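Local atomic coordinates of Mn transporter subunit (Synechocystis sp. PCC 6803, PDB entry 3UJP), a protein that binds manganese(II) and, as in related solute-binding proteins, probably delivers it to a membrane ABC transporter for uptake. Residues Arg137-Tyr142 / Glu170-Ile175; Ser57-Gly62 / Glu92-Gln97. All coordinates share one frame; numbering follows the deposited sequence.

Contact 1: Arg137-Tyr142 / Glu170-Ile175; sequences RNALVY and EQLKAI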
ATOM      1  N   ARG A 137      10.498  22.779  15.609  1.00 69.31           N
ATOM      2  CA  ARG A 137       9.934  24.080  15.242  1.00 69.88           C
ATOM      3  C   ARG A 137       9.828  24.175  13.712  1.00 65.78           C
ATOM      4  O   ARG A 137       8.771  24.506  13.172  1.00 66.75           O
ATOM      5  CB  ARG A 137      10.754  25.242  15.839  1.00 68.56           C
ATOM      6  CG  ARG A 137      11.361  24.929  17.238  1.00 80.89           C
ATOM      7  CD  ARG A 137      11.168  26.029  18.324  1.00 89.33           C
ATOM      8  NE  ARG A 137      11.774  25.635  19.610  1.00 91.08           N
ATOM      9  CZ  ARG A 137      11.223  25.793  20.819  1.00 92.15           C
ATOM     10  NH1 ARG A 137      11.889  25.376  21.892  1.00 93.09           N
ATOM     11  NH2 ARG A 137      10.022  26.355  20.968  1.00 81.59           N
ATOM     12  N   ASN A 138      10.923  23.836  13.029  1.00 65.14           N
ATOM     13  CA  ASN A 138      10.992  23.814  11.563  1.00 67.12           C
ATOM     14  C   ASN A 138      10.179  22.691  10.937  1.00 70.96           C
ATOM     15  O   ASN A 138       9.618  22.836   9.840  1.00 68.35           O
ATOM     16  CB  ASN A 138      12.434  23.617  11.101  1.00 72.39           C
ATOM     17  CG  ASN A 138      13.268  24.853  11.248  1.00 74.62           C
ATOM     18  OD1 ASN A 138      14.489  24.769  11.343  1.00 74.40           O
ATOM     19  ND2 ASN A 138      12.624  26.011  11.270  1.00 71.76           N
ATOM     20  N   ALA A 139      10.167  21.545  11.605  1.00 72.15           N
ATOM     21  CA  ALA A 139       9.401  20.429  11.092  1.00 68.34           C
ATOM     22  C   ALA A 139       7.956  20.883  10.888  1.00 68.24           C
ATOM     23  O   ALA A 139       7.239  20.340  10.056  1.00 66.74           O
ATOM     24  CB  ALA A 139       9.474  19.251  12.044  1.00 61.92           C
ATOM     25  N   LEU A 140       7.524  21.896  11.634  1.00 65.77           N
ATOM     26  CA  LEU A 140       6.123  22.259  11.572  1.00 64.02           C
ATOM     27  C   LEU A 140       5.805  22.951  10.255  1.00 70.68           C
ATOM     28  O   LEU A 140       4.716  22.789   9.685  1.00 73.58           O
ATOM     29  CB  LEU A 140       5.692  23.072  12.791  1.00 62.59           C
ATOM     30  CG  LEU A 140       5.717  22.386  14.175  1.00 58.32           C
ATOM     31  CD1 LEU A 140       5.154  23.318  15.242  1.00 64.45           C
ATOM     32  CD2 LEU A 140       4.968  21.080  14.216  1.00 53.42           C
ATOM     33  N   VAL A 141       6.777  23.685   9.737  1.00 66.25           N
ATOM     34  CA  VAL A 141       6.588  24.311   8.445  1.00 68.26           C
ATOM     35  C   VAL A 141       6.739  23.280   7.306  1.00 70.85           C
ATOM     36  O   VAL A 141       6.112  23.390   6.244  1.00 76.70           O
ATOM     37  CB  VAL A 141       7.525  25.491   8.280  1.00 59.98           C
ATOM     38  CG1 VAL A 141       7.347  26.439   9.432  1.00 63.56           C
ATOM     39  CG2 VAL A 141       8.917  25.017   8.273  1.00 71.93           C
ATOM     40  N   TYR A 142       7.564  22.268   7.522  1.00 69.64           N
ATOM     41  CA  TYR A 142       7.640  21.166   6.573  1.00 63.87           C
ATOM     42  C   TYR A 142       6.247  20.592   6.400  1.00 70.09           C
ATOM     43  O   TYR A 142       5.732  20.507   5.290  1.00 68.23           O
ATOM     44  CB  TYR A 142       8.558  20.086   7.119  1.00 65.91           C
ATOM     45  CG  TYR A 142      10.011  20.271   6.773  1.00 63.53           C
ATOM     46  CD1 TYR A 142      10.524  19.747   5.595  1.00 63.48           C
ATOM     47  CD2 TYR A 142      10.874  20.957   7.617  1.00 69.76           C
ATOM     48  CE1 TYR A 142      11.853  19.896   5.258  1.00 66.89           C
ATOM     49  CE2 TYR A 142      12.227  21.113   7.285  1.00 69.28           C
ATOM     50  CZ  TYR A 142      12.708  20.572   6.100  1.00 67.84           C
ATOM     51  OH  TYR A 142      14.036  20.706   5.728  1.00 67.68           O
ATOM     52  N   GLU A 170       0.615  18.362  16.097  1.00 76.39           N
ATOM     53  CA  GLU A 170       0.468  18.270  17.532  1.00 75.32           C
ATOM     54  C   GLU A 170       1.476  17.337  18.179  1.00 68.04           C
ATOM     55  O   GLU A 170       1.932  17.589  19.278  1.00 73.68           O
ATOM     56  CB  GLU A 170      -0.929  17.786  17.871  1.00 75.51           C
ATOM     57  CG  GLU A 170      -0.939  16.968  19.136  1.00 76.72           C
ATOM     58  CD  GLU A 170      -2.241  16.239  19.352  1.00 85.01           C
ATOM     59  OE1 GLU A 170      -2.434  15.159  18.737  1.00 76.84           O
ATOM     60  OE2 GLU A 170      -3.058  16.746  20.152  1.00 82.90           O
ATOM     61  N   GLN A 171       1.804  16.242  17.514  1.00 67.98           N
ATOM     62  CA  GLN A 171       2.755  15.280  18.069  1.00 71.94           C
ATOM     63  C   GLN A 171       4.179  15.766  17.883  1.00 66.83           C
ATOM     64  O   GLN A 171       5.080  15.311  18.572  1.00 63.98           O
ATOM     65  CB  GLN A 171       2.620  13.918  17.398  1.00 66.19           C
ATOM     66  CG  GLN A 171       1.280  13.263  17.570  1.00 68.95           C
ATOM     67  CD  GLN A 171       1.053  12.217  16.527  1.00 66.19           C
ATOM     68  OE1 GLN A 171       1.909  12.002  15.683  1.00 69.88           O
ATOM     69  NE2 GLN A 171      -0.109  11.559  16.567  1.00 67.75           N
ATOM     70  N   LEU A 172       4.368  16.664  16.919  1.00 66.46           N
ATOM     71  CA  LEU A 172       5.630  17.382  16.749  1.00 63.83           C
ATOM     72  C   LEU A 172       5.905  18.321  17.935  1.00 68.88           C
ATOM     73  O   LEU A 172       7.046  18.391  18.419  1.00 72.24           O
ATOM     74  CB  LEU A 172       5.600  18.218  15.470  1.00 60.80           C
ATOM     75  CG  LEU A 172       6.410  17.869  14.225  1.00 53.23           C
ATOM     76  CD1 LEU A 172       7.463  16.814  14.472  1.00 50.50           C
ATOM     77  CD2 LEU A 172       5.468  17.436  13.143  1.00 59.51           C
ATOM     78  N   LYS A 173       4.871  19.055  18.377  1.00 66.28           N
ATOM     79  CA  LYS A 173       5.004  19.977  19.523  1.00 66.41           C
ATOM     80  C   LYS A 173       5.291  19.257  20.848  1.00 63.37           C
ATOM     81  O   LYS A 173       6.137  19.693  21.631  1.00 66.61           O
ATOM     82  CB  LYS A 173       3.815  20.934  19.613  1.00 55.61           C
ATOM     83  CG  LYS A 173       3.626  21.768  18.326  1.00 65.71           C
ATOM     84  CD  LYS A 173       2.148  21.903  17.932  1.00 69.87           C
ATOM     85  CE  LYS A 173       1.842  23.280  17.362  1.00 63.04           C
ATOM     86  NZ  LYS A 173       0.421  23.411  16.893  1.00 71.74           N
ATOM     87  N   ALA A 174       4.639  18.124  21.055  1.00 61.34           N
ATOM     88  CA  ALA A 174       4.954  17.281  22.196  1.00 68.25           C
ATOM     89  C   ALA A 174       6.440  16.964  22.290  1.00 71.78           C
ATOM     90  O   ALA A 174       7.074  17.287  23.284  1.00 82.87           O
ATOM     91  CB  ALA A 174       4.137  16.002  22.176  1.00 63.78           C
ATOM     92  N   ILE A 175       7.002  16.334  21.266  1.00 72.24           N
ATOM     93  CA  ILE A 175       8.410  15.928  21.329  1.00 74.04           C
ATOM     94  C   ILE A 175       9.374  17.108  21.303  1.00 72.64           C
ATOM     95  O   ILE A 175      10.508  16.978  21.732  1.00 77.71           O
ATOM     96  CB  ILE A 175       8.822  14.926  20.220  1.00 70.92           C
ATOM     97  CG1 ILE A 175       8.979  15.640  18.902  1.00 67.92           C
ATOM     98  CG2 ILE A 175       7.830  13.794  20.078  1.00 73.71           C
ATOM     99  CD1 ILE A 175      10.340  16.156  18.715  1.00 74.27           C
TER
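The side chains of Leu140 and Leu172 run alongside each other, pointing opposite ways, and with Ala139 and Lys173 they join two nearly antiparallel helices, 136-153 and 158-183. The second is consistent with the long helix that spans both lobes in metal-binding proteins of the ZnuA family. No hydrogen bond links the segments; the contact is made by aliphatic carbons. Leu140 holds CG anti to its carbonyl carbon (chi1 -65°), toward helix 158-183, and chi2 of -176° turns its two methyls to different partners. CD1 lies across the stem of Lys173, the side chains meeting at about a right angle, with Leu140 CD1 3.8 Å from Lys173 CG. CD2 turns to Leu172, although its modelled separation from that residue is too short to be relied on. On the flank, Ala139 CB meets Leu172 CD1 at 4.0 Å. With an alanine in place of Leu140, the stem of Lys173 would probably lose the methyl it crosses and Leu172 would be left partly uncovered. The closest CA atoms are those of Leu140 and Leu172, 7.1 Å apart, while the short helix axes approach to 9.5 Å at 171°. Helix 284-296 adds a further layer, Phe284 touching Ala139 and Leu285 touching Leu172. Farther along the first helix, Tyr142 OH is hydrogen-bonded to Asn87 OD1. From the second helix, Glu170 OE1 takes a hydrogen bond from Met89 N of a second subunit.

Contact 2: Ser57-Gly62 / Glu92-Gln97; sequences SITRIG and ERWFEQ. With ZN (zinc ion), chain G.
Ile58 and Trp94 pack together where the loop leaving strand 54-57, an outer strand of the parallel sheet of the N-terminal lobe, meets a type I beta turn from Glu92 to Phe95 that leads into helix 95-100. The apolar part is small and buried. Ile58 CG2 lies 3.9 Å from Trp94 CH2 at the far end of the indole, and Ile58 CG1 is almost as near to the same carbon. Beside it, Thr59 CG2 reaches Trp94 CZ2 at 4.3 Å; both methyls approach the ring obliquely. Trp94 holds its CG between the backbone N and the carbonyl carbon (chi1 48°), which lays one face of the indole against Glu92 CB, 3.6 Å above the ring plane and offset toward the rim. Hydrogen bonds hold the loop and the indole. Ser57 OG donates to Thr59 O at 3.0 Å, tilted 19° from the carbonyl plane, while Thr59 OG1 is bonded to Thr37 O. Trp94 NE1 bonds to Ile65 O, next to the manganese ligand His66, and the turn itself is closed by Phe95 N to Glu92 O. At the surface, the exposed Glu96 binds a metal. It extends to a zinc ion that is distinct from the manganese site and bonds it through OE2 alone at 1.9 Å; Glu96 OE1, 3.2 Å from the zinc, is not a ligand.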
ATOM      1  N   SER A  57       9.508   6.790  -1.808  1.00 59.32           N
ATOM      2  CA  SER A  57      10.774   7.485  -1.786  1.00 60.61           C
ATOM      3  C   SER A  57      11.621   7.136  -3.013  1.00 69.67           C
ATOM      4  O   SER A  57      11.488   6.042  -3.579  1.00 72.61           O
ATOM      5  CB  SER A  57      11.528   7.061  -0.539  1.00 66.74           C
ATOM      6  OG  SER A  57      12.659   7.886  -0.267  1.00 70.27           O
ATOM      7  N   ILE A  58      12.504   8.056  -3.420  1.00 69.56           N
ATOM      8  CA  ILE A  58      13.487   7.762  -4.466  1.00 66.72           C
ATOM      9  C   ILE A  58      14.590   6.880  -3.868  1.00 77.68           C
ATOM     10  O   ILE A  58      14.792   5.715  -4.273  1.00 79.09           O
ATOM     11  CB  ILE A  58      14.159   9.040  -5.054  1.00 64.36           C
ATOM     12  CG1 ILE A  58      13.144  10.025  -5.634  1.00 63.01           C
ATOM     13  CG2 ILE A  58      15.195   8.673  -6.115  1.00 68.08           C
ATOM     14  CD1 ILE A  58      12.564   9.589  -6.878  1.00 64.60           C
ATOM     15  N   THR A  59      15.313   7.464  -2.911  1.00 77.53           N
ATOM     16  CA  THR A  59      16.444   6.813  -2.260  1.00 72.46           C
ATOM     17  C   THR A  59      15.916   5.806  -1.253  1.00 77.33           C
ATOM     18  O   THR A  59      15.030   6.127  -0.467  1.00 73.95           O
ATOM     19  CB  THR A  59      17.237   7.831  -1.486  1.00 67.23           C
ATOM     20  OG1 THR A  59      16.393   8.361  -0.467  1.00 74.58           O
ATOM     21  CG2 THR A  59      17.673   8.973  -2.376  1.00 66.01           C
ATOM     22  N   ARG A  60      16.455   4.594  -1.253  1.00 80.22           N
ATOM     23  CA  ARG A  60      15.818   3.546  -0.462  1.00 83.62           C
ATOM     24  C   ARG A  60      16.608   3.060   0.757  1.00 84.02           C
ATOM     25  O   ARG A  60      17.203   1.979   0.753  1.00 88.10           O
ATOM     26  CB  ARG A  60      15.336   2.405  -1.357  1.00 91.95           C
ATOM     27  CG  ARG A  60      14.506   2.924  -2.533  1.00 97.82           C
ATOM     28  CD  ARG A  60      13.634   1.850  -3.141  1.00105.52           C
ATOM     29  NE  ARG A  60      12.722   2.413  -4.131  1.00118.61           N
ATOM     30  CZ  ARG A  60      11.752   1.724  -4.732  1.00120.23           C
ATOM     31  NH1 ARG A  60      10.965   2.319  -5.621  1.00114.05           N
ATOM     32  NH2 ARG A  60      11.560   0.440  -4.441  1.00120.56           N
ATOM     33  N   ILE A  61      16.553   3.896   1.798  1.00 72.90           N
ATOM     34  CA  ILE A  61      17.127   3.693   3.147  1.00 71.03           C
ATOM     35  C   ILE A  61      18.596   3.993   3.142  1.00 74.05           C
ATOM     36  O   ILE A  61      19.185   4.134   2.084  1.00 77.51           O
ATOM     37  CB  ILE A  61      16.922   2.296   3.735  1.00 68.38           C
ATOM     38  CG1 ILE A  61      16.258   2.384   5.105  1.00 66.88           C
ATOM     39  CG2 ILE A  61      18.263   1.569   3.849  1.00 72.70           C
ATOM     40  CD1 ILE A  61      14.845   2.899   5.052  1.00 67.81           C
ATOM     41  N   GLY A  62      19.168   4.074   4.340  1.00 73.85           N
ATOM     42  CA  GLY A  62      20.540   4.493   4.599  1.00 71.14           C
ATOM     43  C   GLY A  62      21.457   4.998   3.497  1.00 70.37           C
ATOM     44  O   GLY A  62      22.679   4.824   3.589  1.00 74.44           O
ATOM     45  N   GLU A  92      19.203  17.687  -2.107  1.00 68.91           N
ATOM     46  CA  GLU A  92      19.362  16.708  -3.155  1.00 72.58           C
ATOM     47  C   GLU A  92      20.009  17.433  -4.355  1.00 73.63           C
ATOM     48  O   GLU A  92      19.352  18.153  -5.096  1.00 75.39           O
ATOM     49  CB  GLU A  92      17.996  16.084  -3.465  1.00 70.96           C
ATOM     50  CG  GLU A  92      16.850  17.099  -3.483  1.00 67.79           C
ATOM     51  CD  GLU A  92      16.096  17.224  -2.167  1.00 66.42           C
ATOM     52  OE1 GLU A  92      15.864  16.197  -1.512  1.00 65.03           O
ATOM     53  OE2 GLU A  92      15.698  18.349  -1.812  1.00 66.72           O
ATOM     54  N   ARG A  93      21.315  17.284  -4.510  1.00 73.08           N
ATOM     55  CA  ARG A  93      22.030  18.049  -5.515  1.00 68.70           C
ATOM     56  C   ARG A  93      21.642  17.591  -6.898  1.00 72.61           C
ATOM     57  O   ARG A  93      21.804  18.336  -7.877  1.00 84.38           O
ATOM     58  CB  ARG A  93      23.535  17.924  -5.305  1.00 69.54           C
ATOM     59  CG  ARG A  93      24.126  19.144  -4.625  1.00 66.51           C
ATOM     60  CD  ARG A  93      25.607  19.012  -4.317  1.00 67.46           C
ATOM     61  NE  ARG A  93      25.912  18.078  -3.230  1.00 70.39           N
ATOM     62  CZ  ARG A  93      26.553  16.924  -3.400  1.00 77.83           C
ATOM     63  NH1 ARG A  93      26.948  16.558  -4.614  1.00 87.34           N
ATOM     64  NH2 ARG A  93      26.799  16.128  -2.365  1.00 79.52           N
ATOM     65  N   TRP A  94      21.110  16.369  -6.962  1.00 71.96           N
ATOM     66  CA  TRP A  94      20.800  15.678  -8.222  1.00 76.25           C
ATOM     67  C   TRP A  94      19.394  15.970  -8.739  1.00 76.14           C
ATOM     68  O   TRP A  94      19.030  15.563  -9.841  1.00 83.84           O
ATOM     69  CB  TRP A  94      20.947  14.164  -8.040  1.00 67.10           C
ATOM     70  CG  TRP A  94      20.248  13.668  -6.817  1.00 69.53           C
ATOM     71  CD1 TRP A  94      20.777  13.534  -5.563  1.00 72.15           C
ATOM     72  CD2 TRP A  94      18.869  13.271  -6.706  1.00 74.49           C
ATOM     73  NE1 TRP A  94      19.821  13.072  -4.684  1.00 67.54           N
ATOM     74  CE2 TRP A  94      18.642  12.903  -5.360  1.00 68.54           C
ATOM     75  CE3 TRP A  94      17.811  13.174  -7.616  1.00 71.42           C
ATOM     76  CZ2 TRP A  94      17.415  12.447  -4.913  1.00 66.15           C
ATOM     77  CZ3 TRP A  94      16.586  12.723  -7.159  1.00 67.14           C
ATOM     78  CH2 TRP A  94      16.401  12.366  -5.829  1.00 64.16           C
ATOM     79  N   PHE A  95      18.608  16.674  -7.937  1.00 74.94           N
ATOM     80  CA  PHE A  95      17.208  16.853  -8.236  1.00 75.20           C
ATOM     81  C   PHE A  95      17.014  17.689  -9.489  1.00 83.02           C
ATOM     82  O   PHE A  95      16.425  17.208 -10.450  1.00 89.07           O
ATOM     83  CB  PHE A  95      16.461  17.458  -7.050  1.00 71.23           C
ATOM     84  CG  PHE A  95      14.992  17.297  -7.150  1.00 72.17           C
ATOM     85  CD1 PHE A  95      14.413  16.039  -7.004  1.00 67.66           C
ATOM     86  CD2 PHE A  95      14.183  18.380  -7.441  1.00 73.03           C
ATOM     87  CE1 PHE A  95      13.048  15.867  -7.121  1.00 62.32           C
ATOM     88  CE2 PHE A  95      12.815  18.221  -7.565  1.00 75.44           C
ATOM     89  CZ  PHE A  95      12.244  16.957  -7.403  1.00 68.68           C
ATOM     90  N   GLU A  96      17.513  18.924  -9.488  1.00 83.48           N
ATOM     91  CA  GLU A  96      17.407  19.819 -10.649  1.00 89.25           C
ATOM     92  C   GLU A  96      17.430  19.049 -11.975  1.00 87.26           C
ATOM     93  O   GLU A  96      16.573  19.215 -12.847  1.00 89.26           O
ATOM     94  CB  GLU A  96      18.563  20.835 -10.619  1.00 99.38           C
ATOM     95  CG  GLU A  96      18.499  21.940 -11.674  1.00 99.80           C
ATOM     96  CD  GLU A  96      19.730  22.854 -11.658  1.00108.10           C
ATOM     97  OE1 GLU A  96      20.415  22.949 -12.699  1.00107.84           O
ATOM     98  OE2 GLU A  96      20.009  23.490 -10.612  1.00114.40           O
ATOM     99  N   GLN A  97      18.420  18.184 -12.105  1.00 83.91           N
ATOM    100  CA  GLN A  97      18.644  17.463 -13.340  1.00 85.51           C
ATOM    101  C   GLN A  97      17.633  16.349 -13.554  1.00 91.22           C
ATOM    102  O   GLN A  97      17.151  16.125 -14.667  1.00 92.94           O
ATOM    103  CB  GLN A  97      20.028  16.872 -13.282  1.00 83.29           C
ATOM    104  CG  GLN A  97      20.414  16.166 -14.503  1.00 89.10           C
ATOM    105  CD  GLN A  97      21.839  16.449 -14.803  1.00 97.08           C
ATOM    106  OE1 GLN A  97      22.652  15.533 -14.912  1.00 93.35           O
ATOM    107  NE2 GLN A  97      22.171  17.735 -14.910  1.00 92.69           N
TER
HETATM  108 ZN    ZN G   5      20.860  25.229 -10.450  1.00142.76          ZN

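How the contacts relate
Contact 2 closes in the sequence before contact 1 opens, and the two lie on opposite sides of the chain's centre, their own centres 24 Å apart and their nearest atoms about 8 Å apart without touching. The loop after strand 83-86 meets both, at Gly88 for contact 2, where Glu92 OE2 is hydrogen-bonded to the backbone N, and at Asn87 for contact 1. The Trp94 side chain of contact 2 is about 11 Å from the manganese ion held by His66, His131, Glu197 and Asp272. The first helix of contact 1 begins shortly after the ligand His131.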